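Local coordinates for protein ASCH domain (Vibrio cholerae TMA 21, PDB 3S9X) that is of unknown function but, as a member of the ASCH family in the PUA clan, may bind RNA or a related nucleotide ligand, at residues A39-A44 against N84-P89; S59-Y64 against V150-K155; L72-G77 against T96-C101. One frame throughout, in Å; residues are numbered along the deposited sequence.

Overall arrangement
All three contacts lie within one ASCH domain and are built around its mixed beta sheet. Contact 2 is part of the sheet itself, pairing outermost strand 58-62 with strand 148-158; contact 3 lays the loop before strand 79-83 along strand 89-102, the next strand over. Their centres are about 7 Å apart, and Leu151 N probably bonds to Ser99 O. Contact 1 stands apart, about 19 Å from contact 2 and about 23 Å from contact 3 between centres, where helix 41-52 meets the turn joining strands 79-83 and 89-102. Along the chain, contact 3 nests inside the loop closed by contact 2, while contact 1 alternates with both, so segments far apart in sequence are brought together around one sheet.

Contact 1. Residues A39-A44 against N84-P89; sequences ADEYNA and NWDGKP
Glu41 lies across one face of the Trp85 indole, and this apolar overlap is the main part of the contact. Its CB sits 3.5 Å from the centroid of the five-membered ring, only 5° off the ring normal, a CH-pi contact. With CG anti to the backbone N (chi1 177°) and the chain extended beyond it, the rest of the side chain runs out past Trp85 CD1, and the carboxylate plane is tilted 20° from that of the indole. The six-membered ring continues the overlap beneath the backbone leading into the helix: Asp40 C is 3.6 Å from Trp85 CZ3. Ala44 CB, one helical turn beyond Glu41, reaches Trp85 CE3 obliquely at 4.0 Å.

The polar part is bridged by solvent. Glu41 OE2 and Asp86 OD2 are like-charged and 4.1 Å apart, and a water lies within hydrogen-bonding distance of both, 2.7 Å from Glu41 OE2 and 2.6 Å from Asp86 OD2, with more acceptors around it than protons to give. Water lying between the two carboxylates would be expected to ease their repulsion.

Local bonds shape each partner. Asp40 is the N-cap of the helix, its OD2 accepting from Asn43 N at 2.9 Å. Across the contact, Asn84 to Gly87 form a type I beta turn, and Asn84 OD1 accepts from Lys88 N.

The turn belongs to the beta hairpin of strands 79-83 and 89-102, and Trp85 lies against the start of helix 41-52. Asn45 of that helix accepts from Trp85 N, Tyr36 meets the indole ring to ring, and Arg9 of helix 8-19 bonds to Asp86 O.

Contact 2. Residues S59-Y64 against V150-K155; sequences SCSLEY and VLEHFK
Ser59 brings its side chain to the rim of the Phe154 ring, where OG lies in the ring plane at the edge, 3.8 Å from Phe154 CE2. The two residues belong to neighbouring antiparallel strands, 58-62 at the border of the mixed sheet and 148-158 inside it. Ser59 with Glu152 and Ser61 with Val150 are hydrogen-bonded pairs; Cys60 with Leu151, between them, is a non-hydrogen-bonded pair. The bond from Glu152 N to Ser59 O is nearly straight at 174°, whereas that from Ser61 N to Val150 O bends to 147° while staying in the carbonyl plane.

The pairs sort their side chains onto two faces. Cys60 and Leu151 share one, where Cys60 CB meets Leu151 CD2 at 3.9 Å and helix 121-139 packs on Cys60 through Trp124 and His128. The other face carries Ser59, Ser61, Val150 and Glu152. Glu63 lays its CG against Val150 CG2 at 3.8 Å; its chain is bent at chi2 (-92°), and its OE1 goes on to bond with Ser67 OG.

Water joins the polar groups of this second face. One molecule lies between Ser59 OG and Glu152 OE1, donating to the carboxylate; a second hydrogen-bonds to Ser61 OG, which is also bonded to Tyr66 OH, and donates to Glu152 OE2. Through these two waters Glu152 is linked to both serines. The water at Ser61 OG also donates to the backbone of the partner strand, 2.8 Å from Val150 O.

Contact 3. Residues L72-G77 against T96-C101; sequences LMPQVG and TSVSKC
Val98 can be followed outward from strand 89-102 as it divides against the loop at 72-77. Its CB points toward the loop, and the two methyls then part company. CG1, anti to the backbone N (chi1 179°), enters the fork between Pro74 and selenomethionine Met73: Pro74 CG and Met73 CE are each 3.9 Å from it. CG2 turns instead to the loop backbone and lies 3.6 Å from Pro74 O. Beyond this, Val76 CG2 is a looser neighbour of Val98 CG2, at 4.4 Å; it comes closer to the strand backbone, 3.7 Å from Ser97 CA.

No hydrogen bond links the two segments, which meet by van der Waals packing. The strand itself is irregular here: Thr96 and Ser97 both face His153 of strand 148-158 in a classic beta bulge, just ahead of Val98. The loop, coming from helix 64-67, runs beside this bulged strand and leads into strand 79-83, with Gly77 joined to Ile95 by a backbone hydrogen bond.

At the far end of the contact the chain of Met73, in the loop, is bent at chi2 and chi3 (-81° and -69°), a double bend that carries CE round to Lys100, 3.9 Å from its NZ. Tyr66 packs on both Met73 and Pro74, while Val150 of the adjoining strand lies against Val98.

Contact 1. Residues A39-A44 against N84-P89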
# COMPACT_ATOMS: atom_id res chain seq x y z
N ALA A 39 -10.17 0.67 3.92
CA ALA A 39 -10.86 0.13 5.10
C ALA A 39 -12.31 -0.20 4.83
O ALA A 39 -13.05 -0.45 5.76
CB ALA A 39 -10.73 1.14 6.29
N ASP A 40 -12.71 -0.22 3.57
CA ASP A 40 -14.08 -0.61 3.22
C ASP A 40 -14.08 -1.38 1.92
O ASP A 40 -13.14 -1.25 1.15
CB ASP A 40 -15.03 0.60 3.16
CG ASP A 40 -14.70 1.56 2.01
OD1 ASP A 40 -13.87 2.53 2.17
OD2 ASP A 40 -15.14 1.34 0.89
N GLU A 41 -15.09 -2.19 1.70
CA GLU A 41 -15.16 -3.07 0.57
C GLU A 41 -15.12 -2.34 -0.78
O GLU A 41 -14.39 -2.73 -1.68
CB GLU A 41 -16.43 -3.94 0.71
CG GLU A 41 -16.67 -4.87 -0.45
CD GLU A 41 -17.78 -5.85 -0.20
OE1 GLU A 41 -18.69 -5.54 0.62
OE2 GLU A 41 -17.88 -6.85 -0.88
N TYR A 42 -15.92 -1.30 -0.90
CA TYR A 42 -16.04 -0.62 -2.15
C TYR A 42 -14.66 -0.11 -2.57
O TYR A 42 -14.22 -0.31 -3.70
CB TYR A 42 -17.02 0.56 -2.00
CG TYR A 42 -16.96 1.50 -3.13
CD1 TYR A 42 -17.62 1.24 -4.29
CD2 TYR A 42 -16.14 2.61 -3.06
CE1 TYR A 42 -17.47 2.13 -5.42
CE2 TYR A 42 -15.99 3.44 -4.11
CZ TYR A 42 -16.62 3.22 -5.26
OH TYR A 42 -16.37 4.08 -6.32
N ASN A 43 -13.99 0.63 -1.66
CA ASN A 43 -12.68 1.21 -2.00
C ASN A 43 -11.60 0.11 -2.10
O ASN A 43 -10.75 0.24 -2.95
CB ASN A 43 -12.27 2.28 -1.02
CG ASN A 43 -13.08 3.56 -1.21
OD1 ASN A 43 -13.81 3.99 -0.31
ND2 ASN A 43 -12.96 4.12 -2.33
N ALA A 44 -11.67 -0.95 -1.28
CA ALA A 44 -10.67 -2.03 -1.39
C ALA A 44 -10.68 -2.62 -2.79
O ALA A 44 -9.67 -2.87 -3.40
CB ALA A 44 -10.90 -3.11 -0.37
N ASN A 84 -8.46 -8.42 -3.05
CA ASN A 84 -9.67 -7.70 -2.86
C ASN A 84 -10.16 -7.84 -1.43
O ASN A 84 -9.49 -8.40 -0.57
CB ASN A 84 -10.71 -8.07 -3.93
CG ASN A 84 -11.30 -9.46 -3.77
OD1 ASN A 84 -11.07 -10.13 -2.75
ND2 ASN A 84 -12.02 -9.88 -4.82
N TRP A 85 -11.32 -7.26 -1.13
CA TRP A 85 -11.86 -7.29 0.22
C TRP A 85 -11.96 -8.68 0.81
O TRP A 85 -11.79 -8.82 2.02
CB TRP A 85 -13.23 -6.58 0.19
CG TRP A 85 -13.96 -6.47 1.49
CD1 TRP A 85 -15.06 -7.18 1.85
CD2 TRP A 85 -13.69 -5.61 2.60
NE1 TRP A 85 -15.54 -6.76 3.09
CE2 TRP A 85 -14.69 -5.78 3.55
CE3 TRP A 85 -12.68 -4.64 2.84
CZ2 TRP A 85 -14.73 -5.09 4.73
CZ3 TRP A 85 -12.75 -3.92 4.06
CH2 TRP A 85 -13.80 -4.14 4.94
N ASP A 86 -12.32 -9.60 -0.06
CA ASP A 86 -12.53 -10.97 0.29
C ASP A 86 -11.31 -11.90 0.21
O ASP A 86 -11.47 -13.11 0.36
CB ASP A 86 -13.69 -11.49 -0.53
CG ASP A 86 -15.02 -10.99 0.07
OD1 ASP A 86 -15.32 -11.40 1.24
OD2 ASP A 86 -15.77 -10.32 -0.64
N GLY A 87 -10.16 -11.26 0.07
CA GLY A 87 -8.92 -12.01 0.11
C GLY A 87 -8.51 -12.69 -1.19
O GLY A 87 -7.54 -13.46 -1.18
N LYS A 88 -9.25 -12.54 -2.26
CA LYS A 88 -8.90 -13.07 -3.54
C LYS A 88 -7.68 -12.31 -4.06
O LYS A 88 -7.74 -11.11 -4.18
CB LYS A 88 -10.03 -12.98 -4.55
CG LYS A 88 -9.67 -13.62 -5.87
CD LYS A 88 -10.80 -13.41 -6.93
CE LYS A 88 -10.42 -13.91 -8.32
NZ LYS A 88 -9.77 -15.29 -8.26
N PRO A 89 -6.61 -13.01 -4.40
CA PRO A 89 -5.43 -12.27 -5.00
C PRO A 89 -5.80 -11.61 -6.33
O PRO A 89 -6.39 -12.32 -7.19
CB PRO A 89 -4.38 -13.36 -5.13
CG PRO A 89 -4.74 -14.39 -4.06
CD PRO A 89 -6.29 -14.42 -4.12
O HOH W 1 -15.74 -8.06 -1.99
O HOH W 2 -18.40 -10.09 -1.16

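Contact 2. Residues S59-Y64 against V150-K155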
# COMPACT_ATOMS: atom_id res chain seq x y z
N SER A 59 0.85 4.91 -2.40
CA SER A 59 0.00 4.95 -1.23
C SER A 59 0.71 5.67 -0.11
O SER A 59 1.90 5.91 -0.22
CB SER A 59 -0.38 3.56 -0.82
OG SER A 59 0.69 2.82 -0.30
N CYS A 60 -0.01 5.99 0.97
CA CYS A 60 0.62 6.62 2.09
C CYS A 60 -0.05 6.17 3.41
O CYS A 60 -1.11 5.51 3.43
CB CYS A 60 0.53 8.15 1.97
SG CYS A 60 -1.07 8.87 2.09
N SER A 61 0.65 6.47 4.50
CA SER A 61 0.21 6.15 5.83
C SER A 61 0.82 7.15 6.83
O SER A 61 1.79 7.81 6.54
CB SER A 61 0.65 4.75 6.18
OG SER A 61 2.05 4.54 6.16
N LEU A 62 0.23 7.23 8.03
CA LEU A 62 0.77 8.08 9.07
C LEU A 62 2.09 7.58 9.58
O LEU A 62 2.25 6.44 9.95
CB LEU A 62 -0.18 8.22 10.24
CG LEU A 62 -1.57 8.82 9.98
CD1 LEU A 62 -2.44 8.64 11.23
CD2 LEU A 62 -1.44 10.30 9.62
N GLU A 63 3.07 8.46 9.60
CA GLU A 63 4.39 8.08 10.13
C GLU A 63 4.36 7.67 11.62
O GLU A 63 5.16 6.85 12.05
CB GLU A 63 5.35 9.22 9.94
CG GLU A 63 6.79 8.78 10.12
CD GLU A 63 7.31 8.93 11.48
OE1 GLU A 63 6.75 9.67 12.31
OE2 GLU A 63 8.33 8.24 11.73
N TYR A 64 3.38 8.17 12.35
CA TYR A 64 3.15 7.89 13.74
C TYR A 64 3.15 6.39 13.99
O TYR A 64 3.66 5.91 15.02
CB TYR A 64 1.82 8.47 14.18
CG TYR A 64 1.58 8.44 15.68
CD1 TYR A 64 1.94 9.54 16.47
CD2 TYR A 64 0.98 7.39 16.29
CE1 TYR A 64 1.71 9.56 17.80
CE2 TYR A 64 0.69 7.41 17.65
CZ TYR A 64 1.07 8.52 18.39
OH TYR A 64 0.84 8.55 19.75
N VAL A 150 4.30 8.62 5.55
CA VAL A 150 5.21 7.80 4.79
C VAL A 150 4.60 7.52 3.44
O VAL A 150 3.48 6.99 3.35
CB VAL A 150 5.61 6.49 5.54
CG1 VAL A 150 6.45 5.54 4.66
CG2 VAL A 150 6.32 6.81 6.87
N LEU A 151 5.33 7.91 2.40
CA LEU A 151 4.90 7.76 0.98
C LEU A 151 5.57 6.53 0.43
O LEU A 151 6.81 6.38 0.54
CB LEU A 151 5.35 8.94 0.18
CG LEU A 151 4.94 10.35 0.74
CD1 LEU A 151 5.33 11.41 -0.31
CD2 LEU A 151 3.47 10.51 1.13
N GLU A 152 4.79 5.65 -0.21
CA GLU A 152 5.32 4.47 -0.90
C GLU A 152 4.93 4.52 -2.38
O GLU A 152 3.79 4.88 -2.71
CB GLU A 152 4.75 3.19 -0.31
CG GLU A 152 5.11 2.98 1.10
CD GLU A 152 4.29 1.83 1.78
OE1 GLU A 152 4.27 0.76 1.17
OE2 GLU A 152 3.83 2.07 2.90
N HIS A 153 5.89 4.27 -3.26
CA HIS A 153 5.60 4.05 -4.66
C HIS A 153 5.83 2.57 -4.96
O HIS A 153 6.69 1.92 -4.33
CB HIS A 153 6.45 4.92 -5.55
CG HIS A 153 6.09 6.36 -5.53
ND1 HIS A 153 6.39 7.21 -4.51
CD2 HIS A 153 5.46 7.10 -6.46
CE1 HIS A 153 5.97 8.43 -4.82
NE2 HIS A 153 5.35 8.38 -5.97
N PHE A 154 5.13 2.03 -5.94
CA PHE A 154 5.21 0.62 -6.23
C PHE A 154 4.81 0.36 -7.72
O PHE A 154 4.25 1.23 -8.37
CB PHE A 154 4.38 -0.22 -5.24
CG PHE A 154 2.96 0.24 -5.11
CD1 PHE A 154 2.03 0.05 -6.10
CD2 PHE A 154 2.56 0.93 -3.96
CE1 PHE A 154 0.69 0.47 -5.90
CE2 PHE A 154 1.27 1.37 -3.80
CZ PHE A 154 0.33 1.10 -4.77
N LYS A 155 5.09 -0.88 -8.12
CA LYS A 155 4.81 -1.32 -9.47
C LYS A 155 4.22 -2.71 -9.43
O LYS A 155 4.61 -3.51 -8.59
CB LYS A 155 6.03 -1.28 -10.34
CG LYS A 155 7.10 -2.27 -9.97
CD LYS A 155 8.39 -2.22 -10.78
CE LYS A 155 9.43 -3.21 -10.33
NZ LYS A 155 10.71 -3.08 -11.12
O HOH W 3 0.62 2.93 2.52
O HOH W 4 1.93 0.27 -0.39
O HOH W 5 2.90 4.27 3.65

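Contact 3. Residues L72-G77 against T96-C101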
# COMPACT_ATOMS: atom_id res chain seq x y z
N LEU A 72 6.99 -1.77 11.58
CA LEU A 72 8.17 -1.75 10.72
C LEU A 72 7.95 -0.88 9.48
O LEU A 72 6.90 -0.95 8.80
CB LEU A 72 8.58 -3.17 10.26
CG LEU A 72 8.91 -4.21 11.31
CD1 LEU A 72 9.55 -5.53 10.77
CD2 LEU A 72 9.80 -3.56 12.41
N MSE A 73 8.94 -0.05 9.19
CA MSE A 73 8.83 0.76 7.98
C MSE A 73 8.74 -0.09 6.71
O MSE A 73 9.36 -1.15 6.60
CB MSE A 73 10.03 1.69 7.82
CG MSE A 73 9.92 2.90 8.76
SE MSE A 73 8.84 4.26 8.13
CE MSE A 73 9.94 4.85 6.68
N PRO A 74 7.97 0.39 5.74
CA PRO A 74 8.00 -0.24 4.42
C PRO A 74 9.40 -0.16 3.81
O PRO A 74 10.11 0.81 4.05
CB PRO A 74 6.99 0.55 3.63
CG PRO A 74 7.02 1.82 4.16
CD PRO A 74 7.17 1.61 5.72
N GLN A 75 9.76 -1.18 3.05
CA GLN A 75 11.07 -1.30 2.44
C GLN A 75 10.97 -1.43 0.94
O GLN A 75 10.14 -2.18 0.41
CB GLN A 75 11.76 -2.66 2.84
CG GLN A 75 12.39 -2.79 4.05
CD GLN A 75 12.68 -4.23 4.43
OE1 GLN A 75 13.02 -5.17 3.59
NE2 GLN A 75 12.61 -4.45 5.73
N VAL A 76 11.86 -0.75 0.24
CA VAL A 76 12.10 -0.99 -1.15
C VAL A 76 12.32 -2.48 -1.40
O VAL A 76 13.05 -3.12 -0.63
CB VAL A 76 13.23 -0.10 -1.72
CG1 VAL A 76 13.63 -0.47 -3.11
CG2 VAL A 76 12.81 1.40 -1.64
N GLY A 77 11.67 -3.02 -2.43
CA GLY A 77 11.81 -4.41 -2.80
C GLY A 77 10.81 -5.35 -2.12
O GLY A 77 10.69 -6.56 -2.48
N THR A 96 8.99 0.39 -4.79
CA THR A 96 10.08 0.97 -5.54
C THR A 96 10.72 2.19 -4.85
O THR A 96 11.89 2.45 -5.09
CB THR A 96 9.66 1.34 -6.99
OG1 THR A 96 8.61 2.25 -6.85
CG2 THR A 96 9.22 0.08 -7.80
N SER A 97 10.03 2.84 -3.92
CA SER A 97 10.57 3.96 -3.17
C SER A 97 9.78 4.23 -1.94
O SER A 97 8.58 3.93 -1.89
CB SER A 97 10.66 5.23 -4.01
OG SER A 97 9.42 5.78 -4.30
N VAL A 98 10.42 4.79 -0.94
CA VAL A 98 9.83 5.16 0.36
C VAL A 98 10.40 6.52 0.77
O VAL A 98 11.60 6.78 0.63
CB VAL A 98 10.11 4.12 1.43
CG1 VAL A 98 9.52 4.52 2.78
CG2 VAL A 98 9.59 2.78 1.04
N SER A 99 9.52 7.44 1.16
CA SER A 99 9.97 8.76 1.65
C SER A 99 8.91 9.33 2.57
O SER A 99 7.92 8.65 2.84
CB SER A 99 10.20 9.70 0.46
OG SER A 99 8.98 10.12 -0.11
N LYS A 100 9.19 10.53 3.09
CA LYS A 100 8.24 11.19 4.01
C LYS A 100 7.87 12.59 3.56
O LYS A 100 8.70 13.28 2.96
CB LYS A 100 8.79 11.28 5.44
CG LYS A 100 9.20 9.96 6.03
CD LYS A 100 9.72 10.07 7.41
CE LYS A 100 10.19 8.78 7.97
NZ LYS A 100 11.51 8.33 7.38
N CYS A 101 6.64 12.99 3.86
CA CYS A 101 6.25 14.41 3.67
C CYS A 101 5.07 14.70 4.55
O CYS A 101 4.38 13.80 4.99
CB CYS A 101 5.84 14.85 2.23
SG CYS A 101 4.15 14.25 1.74